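Local coordinates for Lin0861 protein (Listeria innocua, PDB 3O60) that is of unknown function but, being all-helical with a probable N-terminal helix-turn-helix, may be a TetR-like transcriptional regulator, at residues R95-T100 with R151-L156; R99-N104 with A158-S163. One frame throughout, in Å; residues are numbered along the deposited sequence.

Interaction 1 (R95-T100 with R151-L156). With SO4 (sulfate ion), chain C.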
ATOM      1  N   ARG A  95       7.315  11.319   5.867  1.00 60.45           N
ATOM      2  CA  ARG A  95       7.860  10.150   5.201  1.00 57.88           C
ATOM      3  C   ARG A  95       6.766   9.392   4.480  1.00 58.12           C
ATOM      4  O   ARG A  95       6.967   8.916   3.369  1.00 58.05           O
ATOM      5  CB  ARG A  95       8.551   9.240   6.207  1.00 59.17           C
ATOM      6  N   LEU A  96       5.609   9.266   5.113  1.00 58.09           N
ATOM      7  CA  LEU A  96       4.523   8.535   4.493  1.00 56.09           C
ATOM      8  C   LEU A  96       4.045   9.186   3.210  1.00 56.51           C
ATOM      9  O   LEU A  96       3.854   8.508   2.213  1.00 57.35           O
ATOM     10  CB  LEU A  96       3.349   8.405   5.457  1.00 57.17           C
ATOM     11  CG  LEU A  96       2.102   7.751   4.871  1.00 57.05           C
ATOM     12  CD1 LEU A  96       0.888   8.098   5.690  1.00 56.71           C
ATOM     13  CD2 LEU A  96       1.917   8.185   3.444  1.00 57.95           C
ATOM     14  N   ILE A  97       3.954  10.492   3.230  1.00 55.17           N
ATOM     15  CA  ILE A  97       3.550  11.216   2.078  1.00 54.77           C
ATOM     16  C   ILE A  97       4.578  11.014   1.045  1.00 53.21           C
ATOM     17  O   ILE A  97       4.279  10.689  -0.055  1.00 52.23           O
ATOM     18  CB  ILE A  97       3.468  12.665   2.378  1.00 50.07           C
ATOM     19  CG1 ILE A  97       2.174  12.944   3.093  1.00 52.97           C
ATOM     20  CG2 ILE A  97       3.433  13.421   1.135  1.00 51.22           C
ATOM     21  CD1 ILE A  97       2.107  14.266   3.650  1.00 53.54           C
ATOM     22  N   LEU A  98       5.817  11.202   1.406  1.00 53.56           N
ATOM     23  CA  LEU A  98       6.863  11.063   0.444  1.00 53.49           C
ATOM     24  C   LEU A  98       6.775   9.758  -0.248  1.00 56.67           C
ATOM     25  O   LEU A  98       6.761   9.699  -1.448  1.00 58.50           O
ATOM     26  CB  LEU A  98       8.186  11.102   1.131  1.00 55.85           C
ATOM     27  CG  LEU A  98       8.653  12.435   1.665  1.00 57.72           C
ATOM     28  CD1 LEU A  98      10.136  12.431   1.722  1.00 61.42           C
ATOM     29  CD2 LEU A  98       8.163  13.552   0.827  1.00 52.72           C
ATOM     30  N   ARG A  99       6.757   8.697   0.530  1.00 56.09           N
ATOM     31  CA  ARG A  99       6.666   7.338   0.020  1.00 55.66           C
ATOM     32  C   ARG A  99       5.609   7.174  -1.012  1.00 55.26           C
ATOM     33  O   ARG A  99       5.693   6.347  -1.872  1.00 56.15           O
ATOM     34  CB  ARG A  99       6.302   6.404   1.149  1.00 55.22           C
ATOM     35  CG  ARG A  99       7.450   5.933   1.961  1.00 56.65           C
ATOM     36  CD  ARG A  99       7.002   4.907   2.914  1.00 53.90           C
ATOM     37  NE  ARG A  99       7.194   5.328   4.276  1.00 55.11           N
ATOM     38  CZ  ARG A  99       6.245   5.296   5.179  1.00 54.47           C
ATOM     39  NH1 ARG A  99       5.060   4.866   4.857  1.00 52.23           N
ATOM     40  NH2 ARG A  99       6.473   5.704   6.395  1.00 54.37           N
ATOM     41  N   THR A 100       4.580   7.966  -0.893  1.00 56.76           N
ATOM     42  CA  THR A 100       3.454   7.856  -1.750  1.00 55.85           C
ATOM     43  C   THR A 100       3.739   8.553  -3.035  1.00 54.46           C
ATOM     44  O   THR A 100       3.295   8.151  -4.047  1.00 55.17           O
ATOM     45  CB  THR A 100       2.282   8.488  -1.081  1.00 56.35           C
ATOM     46  OG1 THR A 100       2.035   7.784   0.126  1.00 57.66           O
ATOM     47  CG2 THR A 100       1.087   8.370  -1.924  1.00 54.79           C
ATOM     48  N   ARG A 151      -0.731  22.125  -2.810  1.00 51.98           N
ATOM     49  CA  ARG A 151      -0.014  22.549  -3.983  1.00 50.83           C
ATOM     50  C   ARG A 151       1.432  22.239  -3.873  1.00 50.39           C
ATOM     51  O   ARG A 151       2.106  22.028  -4.837  1.00 51.37           O
ATOM     52  CB  ARG A 151      -0.184  24.030  -4.168  1.00 52.41           C
ATOM     53  CG  ARG A 151      -1.580  24.443  -4.267  1.00 53.69           C
ATOM     54  CD  ARG A 151      -1.662  25.785  -4.860  1.00 53.30           C
ATOM     55  NE  ARG A 151      -3.018  26.119  -5.187  1.00 50.83           N
ATOM     56  CZ  ARG A 151      -3.462  26.138  -6.412  1.00 52.54           C
ATOM     57  NH1 ARG A 151      -4.699  26.452  -6.654  1.00 54.35           N
ATOM     58  NH2 ARG A 151      -2.651  25.842  -7.384  1.00 52.01           N
HETATM   59  N   MSE A 152       1.914  22.262  -2.673  1.00 50.08           N
HETATM   60  CA  MSE A 152       3.292  21.871  -2.410  1.00 51.01           C
HETATM   61  C   MSE A 152       3.541  20.402  -2.702  1.00 49.35           C
HETATM   62  O   MSE A 152       4.613  20.021  -3.151  1.00 49.04           O
HETATM   63  CB  MSE A 152       3.670  22.183  -0.972  1.00 52.18           C
HETATM   64  CG  MSE A 152       3.895  23.636  -0.700  1.00 52.78           C
HETATM   65 SE   MSE A 152       4.284  23.864   1.152  1.00 77.91          SE
HETATM   66  CE  MSE A 152       6.160  24.260   0.985  1.00 60.60           C
ATOM     67  N   ILE A 153       2.542  19.577  -2.426  1.00 51.30           N
ATOM     68  CA  ILE A 153       2.623  18.154  -2.696  1.00 47.62           C
ATOM     69  C   ILE A 153       2.760  17.869  -4.187  1.00 48.97           C
ATOM     70  O   ILE A 153       3.527  17.008  -4.589  1.00 49.51           O
ATOM     71  CB  ILE A 153       1.398  17.426  -2.141  1.00 45.59           C
ATOM     72  CG1 ILE A 153       1.611  17.106  -0.666  1.00 42.01           C
ATOM     73  CG2 ILE A 153       1.120  16.170  -2.933  1.00 44.43           C
ATOM     74  CD1 ILE A 153       0.365  17.168   0.155  1.00 37.70           C
ATOM     75  N   LEU A 154       2.003  18.588  -5.003  1.00 49.29           N
ATOM     76  CA  LEU A 154       2.078  18.431  -6.447  1.00 49.51           C
ATOM     77  C   LEU A 154       3.449  18.817  -6.971  1.00 50.28           C
ATOM     78  O   LEU A 154       3.998  18.169  -7.847  1.00 51.80           O
ATOM     79  CB  LEU A 154       1.020  19.298  -7.121  1.00 49.37           C
ATOM     80  CG  LEU A 154      -0.090  18.586  -7.885  1.00 49.68           C
ATOM     81  CD1 LEU A 154      -0.508  19.394  -9.087  1.00 49.45           C
ATOM     82  CD2 LEU A 154       0.364  17.211  -8.301  1.00 52.31           C
ATOM     83  N   SER A 155       3.996  19.894  -6.433  1.00 51.52           N
ATOM     84  CA  SER A 155       5.285  20.399  -6.878  1.00 50.19           C
ATOM     85  C   SER A 155       6.394  19.399  -6.614  1.00 50.36           C
ATOM     86  O   SER A 155       7.292  19.235  -7.428  1.00 52.15           O
ATOM     87  CB  SER A 155       5.596  21.739  -6.216  1.00 52.81           C
ATOM     88  OG  SER A 155       4.798  22.770  -6.763  1.00 51.51           O
ATOM     89  N   LEU A 156       6.311  18.704  -5.488  1.00 49.91           N
ATOM     90  CA  LEU A 156       7.316  17.708  -5.151  1.00 49.05           C
ATOM     91  C   LEU A 156       7.321  16.608  -6.191  1.00 49.75           C
ATOM     92  O   LEU A 156       8.371  16.156  -6.624  1.00 49.48           O
ATOM     93  CB  LEU A 156       7.020  17.106  -3.781  1.00 48.00           C
ATOM     94  CG  LEU A 156       8.196  17.016  -2.819  1.00 50.35           C
ATOM     95  CD1 LEU A 156       7.947  15.971  -1.768  1.00 50.56           C
ATOM     96  CD2 LEU A 156       9.454  16.714  -3.580  1.00 50.64           C
TER
HETATM   97  S   SO4 C 186      11.343   5.957   4.515  1.00 77.44           S
HETATM   98  O1  SO4 C 186      10.225   6.812   4.123  1.00 67.86           O
HETATM   99  O2  SO4 C 186      11.072   5.548   5.895  1.00 73.87           O
HETATM  100  O3  SO4 C 186      11.472   4.831   3.579  1.00 66.76           O
HETATM  101  O4  SO4 C 186      12.608   6.695   4.484  1.00 75.56           O
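L98 and L156 meet methyl to methyl where helix 90-103 passes helix 144-162, and the path of L98 explains how. Its CA-CB bond does not aim at the other helix. At CB the chain turns so that CG lies beside the backbone N and anti to the carbonyl carbon (chi1 -72°). CB, CG and CD1 all stay farther from 151-156 than CD2, which reaches across to 3.6 Å from CD1 of L156. The two leucine side chains cross at about a right angle. I97 points more directly at the partner, but its CG2 stays 4.5 Å from CG1 of I153, a looser apolar approach. No hydrogen bond crosses between 95-100 and 151-156, and 115 Å² is buried. Both helices lie in what is probably the C-terminal regulatory domain of a TetR-like fold. Around the contact, F79 of helix 65-84 touches I97, F120 of helix 117-134 touches I153, and L172 of helix 169-182 touches L98. R99 takes no part in the interface: CA of L96 lies over the centre of one face of its guanidinium, 3.6 Å from the plane. At the edge of that group, R99 NE gives a weak hydrogen bond to O1 of a sulfate (3.4 Å, N-H...O 153°), an ion probably left from crystallisation. T100 OG1 donates to L96 O at 2.9 Å, tying the threonine back to its own helix.

Interaction 2 (R99-N104 with A158-S163). With SO4 (sulfate ion), chain C.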
ATOM      1  N   ARG A  99       6.757   8.697   0.530  1.00 56.09           N
ATOM      2  CA  ARG A  99       6.666   7.338   0.020  1.00 55.66           C
ATOM      3  C   ARG A  99       5.609   7.174  -1.012  1.00 55.26           C
ATOM      4  O   ARG A  99       5.693   6.347  -1.872  1.00 56.15           O
ATOM      5  CB  ARG A  99       6.302   6.404   1.149  1.00 55.22           C
ATOM      6  CG  ARG A  99       7.450   5.933   1.961  1.00 56.65           C
ATOM      7  CD  ARG A  99       7.002   4.907   2.914  1.00 53.90           C
ATOM      8  NE  ARG A  99       7.194   5.328   4.276  1.00 55.11           N
ATOM      9  CZ  ARG A  99       6.245   5.296   5.179  1.00 54.47           C
ATOM     10  NH1 ARG A  99       5.060   4.866   4.857  1.00 52.23           N
ATOM     11  NH2 ARG A  99       6.473   5.704   6.395  1.00 54.37           N
ATOM     12  N   THR A 100       4.580   7.966  -0.893  1.00 56.76           N
ATOM     13  CA  THR A 100       3.454   7.856  -1.750  1.00 55.85           C
ATOM     14  C   THR A 100       3.739   8.553  -3.035  1.00 54.46           C
ATOM     15  O   THR A 100       3.295   8.151  -4.047  1.00 55.17           O
ATOM     16  CB  THR A 100       2.282   8.488  -1.081  1.00 56.35           C
ATOM     17  OG1 THR A 100       2.035   7.784   0.126  1.00 57.66           O
ATOM     18  CG2 THR A 100       1.087   8.370  -1.924  1.00 54.79           C
ATOM     19  N   ILE A 101       4.498   9.613  -3.011  1.00 51.67           N
ATOM     20  CA  ILE A 101       4.791  10.262  -4.252  1.00 52.86           C
ATOM     21  C   ILE A 101       5.690   9.349  -5.043  1.00 53.89           C
ATOM     22  O   ILE A 101       5.627   9.260  -6.237  1.00 53.98           O
ATOM     23  CB  ILE A 101       5.441  11.607  -4.021  1.00 52.40           C
ATOM     24  CG1 ILE A 101       4.491  12.495  -3.265  1.00 52.21           C
ATOM     25  CG2 ILE A 101       5.706  12.263  -5.303  1.00 49.99           C
ATOM     26  CD1 ILE A 101       5.075  13.725  -2.828  1.00 48.92           C
ATOM     27  N   GLN A 102       6.542   8.653  -4.344  1.00 52.75           N
ATOM     28  CA  GLN A 102       7.488   7.726  -4.957  1.00 53.50           C
ATOM     29  C   GLN A 102       6.827   6.462  -5.517  1.00 56.04           C
ATOM     30  O   GLN A 102       7.207   5.962  -6.570  1.00 55.67           O
ATOM     31  CB  GLN A 102       8.606   7.377  -3.978  1.00 52.91           C
ATOM     32  CG  GLN A 102       9.996   7.442  -4.590  1.00 56.81           C
ATOM     33  CD  GLN A 102      10.587   8.834  -4.584  1.00 51.38           C
ATOM     34  OE1 GLN A 102      10.744   9.443  -3.538  1.00 53.08           O
ATOM     35  NE2 GLN A 102      10.932   9.334  -5.755  1.00 45.78           N
ATOM     36  N   LYS A 103       5.877   5.929  -4.760  1.00 54.04           N
ATOM     37  CA  LYS A 103       5.119   4.743  -5.137  1.00 53.41           C
ATOM     38  C   LYS A 103       4.266   4.960  -6.378  1.00 55.83           C
ATOM     39  O   LYS A 103       4.092   4.065  -7.196  1.00 55.14           O
ATOM     40  CB  LYS A 103       4.242   4.286  -3.975  1.00 51.51           C
ATOM     41  CG  LYS A 103       3.637   2.909  -4.145  1.00 51.95           C
ATOM     42  CD  LYS A 103       2.762   2.563  -2.966  1.00 50.64           C
ATOM     43  CE  LYS A 103       3.227   3.301  -1.733  1.00 52.87           C
ATOM     44  NZ  LYS A 103       2.205   3.306  -0.666  1.00 54.96           N
ATOM     45  N   ASN A 104       3.759   6.175  -6.518  1.00 54.51           N
ATOM     46  CA  ASN A 104       2.741   6.503  -7.504  1.00 53.05           C
ATOM     47  C   ASN A 104       3.213   7.400  -8.639  1.00 52.98           C
ATOM     48  O   ASN A 104       2.470   8.237  -9.128  1.00 51.18           O
ATOM     49  CB  ASN A 104       1.510   7.085  -6.824  1.00 51.16           C
ATOM     50  CG  ASN A 104       0.734   6.046  -6.062  1.00 52.17           C
ATOM     51  OD1 ASN A 104       1.160   5.591  -5.009  1.00 51.41           O
ATOM     52  ND2 ASN A 104      -0.409   5.656  -6.595  1.00 53.24           N
ATOM     53  N   ALA A 158       6.297  16.842  -9.287  1.00 50.45           N
ATOM     54  CA  ALA A 158       6.769  17.414 -10.540  1.00 50.71           C
ATOM     55  C   ALA A 158       8.275  17.627 -10.588  1.00 49.94           C
ATOM     56  O   ALA A 158       8.915  17.317 -11.581  1.00 52.37           O
ATOM     57  CB  ALA A 158       6.044  18.706 -10.816  1.00 51.33           C
ATOM     58  N   GLU A 159       8.834  18.192  -9.531  1.00 49.30           N
ATOM     59  CA  GLU A 159      10.275  18.333  -9.445  1.00 52.24           C
ATOM     60  C   GLU A 159      10.890  16.945  -9.405  1.00 55.85           C
ATOM     61  O   GLU A 159      11.911  16.688 -10.030  1.00 58.23           O
ATOM     62  CB  GLU A 159      10.668  19.141  -8.211  1.00 53.97           C
ATOM     63  CG  GLU A 159      12.117  19.599  -8.188  1.00 54.05           C
ATOM     64  CD  GLU A 159      12.661  19.896  -9.563  1.00 59.09           C
ATOM     65  OE1 GLU A 159      13.852  19.635  -9.803  1.00 61.66           O
ATOM     66  OE2 GLU A 159      11.902  20.398 -10.408  1.00 59.09           O
ATOM     67  N   ILE A 160      10.260  16.050  -8.654  1.00 53.28           N
ATOM     68  CA  ILE A 160      10.699  14.668  -8.599  1.00 52.81           C
ATOM     69  C   ILE A 160      10.574  13.985  -9.956  1.00 54.80           C
ATOM     70  O   ILE A 160      11.463  13.253 -10.364  1.00 60.41           O
ATOM     71  CB  ILE A 160       9.896  13.873  -7.564  1.00 50.16           C
ATOM     72  CG1 ILE A 160      10.488  14.064  -6.171  1.00 49.37           C
ATOM     73  CG2 ILE A 160       9.871  12.411  -7.925  1.00 48.94           C
ATOM     74  CD1 ILE A 160       9.664  13.457  -5.079  1.00 48.67           C
ATOM     75  N   GLN A 161       9.456  14.192 -10.637  1.00 53.78           N
ATOM     76  CA  GLN A 161       9.288  13.622 -11.961  1.00 55.70           C
ATOM     77  C   GLN A 161      10.290  14.185 -12.953  1.00 58.98           C
ATOM     78  O   GLN A 161      10.881  13.455 -13.735  1.00 59.42           O
ATOM     79  CB  GLN A 161       7.882  13.892 -12.483  1.00 54.48           C
ATOM     80  CG  GLN A 161       7.838  14.163 -13.971  1.00 54.65           C
ATOM     81  CD  GLN A 161       6.465  13.971 -14.557  1.00 54.81           C
ATOM     82  OE1 GLN A 161       6.295  13.948 -15.769  1.00 54.37           O
ATOM     83  NE2 GLN A 161       5.475  13.838 -13.698  1.00 55.08           N
ATOM     84  N   GLN A 162      10.455  15.499 -12.933  1.00 60.39           N
ATOM     85  CA  GLN A 162      11.307  16.196 -13.889  1.00 62.12           C
ATOM     86  C   GLN A 162      12.787  15.824 -13.805  1.00 63.02           C
ATOM     87  O   GLN A 162      13.468  15.743 -14.823  1.00 63.01           O
ATOM     88  CB  GLN A 162      11.124  17.710 -13.759  1.00 62.01           C
ATOM     89  CG  GLN A 162      12.019  18.535 -14.667  1.00 68.34           C
ATOM     90  CD  GLN A 162      12.940  19.447 -13.891  1.00 68.44           C
ATOM     91  OE1 GLN A 162      14.152  19.437 -14.085  1.00 65.74           O
ATOM     92  NE2 GLN A 162      12.368  20.241 -12.998  1.00 65.51           N
ATOM     93  N   SER A 163      13.279  15.597 -12.595  1.00 62.99           N
ATOM     94  CA  SER A 163      14.704  15.362 -12.387  1.00 67.38           C
ATOM     95  C   SER A 163      15.217  13.983 -12.795  1.00 72.27           C
ATOM     96  O   SER A 163      14.677  12.956 -12.392  1.00 69.57           O
ATOM     97  CB  SER A 163      15.055  15.596 -10.922  1.00 67.55           C
ATOM     98  OG  SER A 163      15.299  14.366 -10.272  1.00 70.54           O
TER
HETATM   99  S   SO4 C 186      11.343   5.957   4.515  1.00 77.44           S
HETATM  100  O1  SO4 C 186      10.225   6.812   4.123  1.00 67.86           O
HETATM  101  O2  SO4 C 186      11.072   5.548   5.895  1.00 73.87           O
HETATM  102  O3  SO4 C 186      11.472   4.831   3.579  1.00 66.76           O
HETATM  103  O4  SO4 C 186      12.608   6.695   4.484  1.00 75.56           O
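I160 lies against both I101 and Q102, and it supplies about half of the 124 Å² buried between 99-104 and 158-163. Its two branches divide the work. The longer one ends in CD1, 4.1 Å from CG2 of I101, while the short branch CG2 lies 3.9 Å from NE2 of Q102. That division follows from the first torsion of I160 (chi1 -84°), which sets CG1 beside the backbone N and CG2 anti to it. I101 answers with its own CG2, its CA-CB bond aimed at the opposing helix, and the I101-I160 pairing is apolar. Q102 starts less favourably directed, and a bend in its chain at chi2 (85°) brings the amide to the isoleucine methyl, with the two side chains crossing at about a right angle. This is van der Waals contact: no hydrogen bond joins the segments.

In the next shell, I101 also packs on L156 and A157 of helix 144-162, and Q102 touches N169 and L172. N104 and S163 are each the first residue to leave helical backbone angles, so the contact joins the last turns of the two helices. N104 also occupies the N-cap position of helix 105-114. Among the neighbours, helix 169-182 thus meets the contact at Q102, helix 65-84 lies by T100 through F79, and helix 105-114 sets F112 beside A158 and Q161.

How the interactions relate
Interactions 1 and 2 are successive parts of one interface between helix 90-103 and helix 144-162, with centres about 8 Å apart. I101 makes the join: its CD1 lies 3.8 Å from L156 CD1 and 4.0 Å from I153 O, while its other branch serves interaction 2. The spacing fits helical periodicity, since I97 and I101, like L156 and I160, are four residues apart. R99 and T100 lie in the overlap of 95-100 and 99-104 but touch neither partner segment. The sulfate, weakly bonded to R99, therefore lies off the interface; probably from the crystallisation liquor, it is no evidence of a functional site.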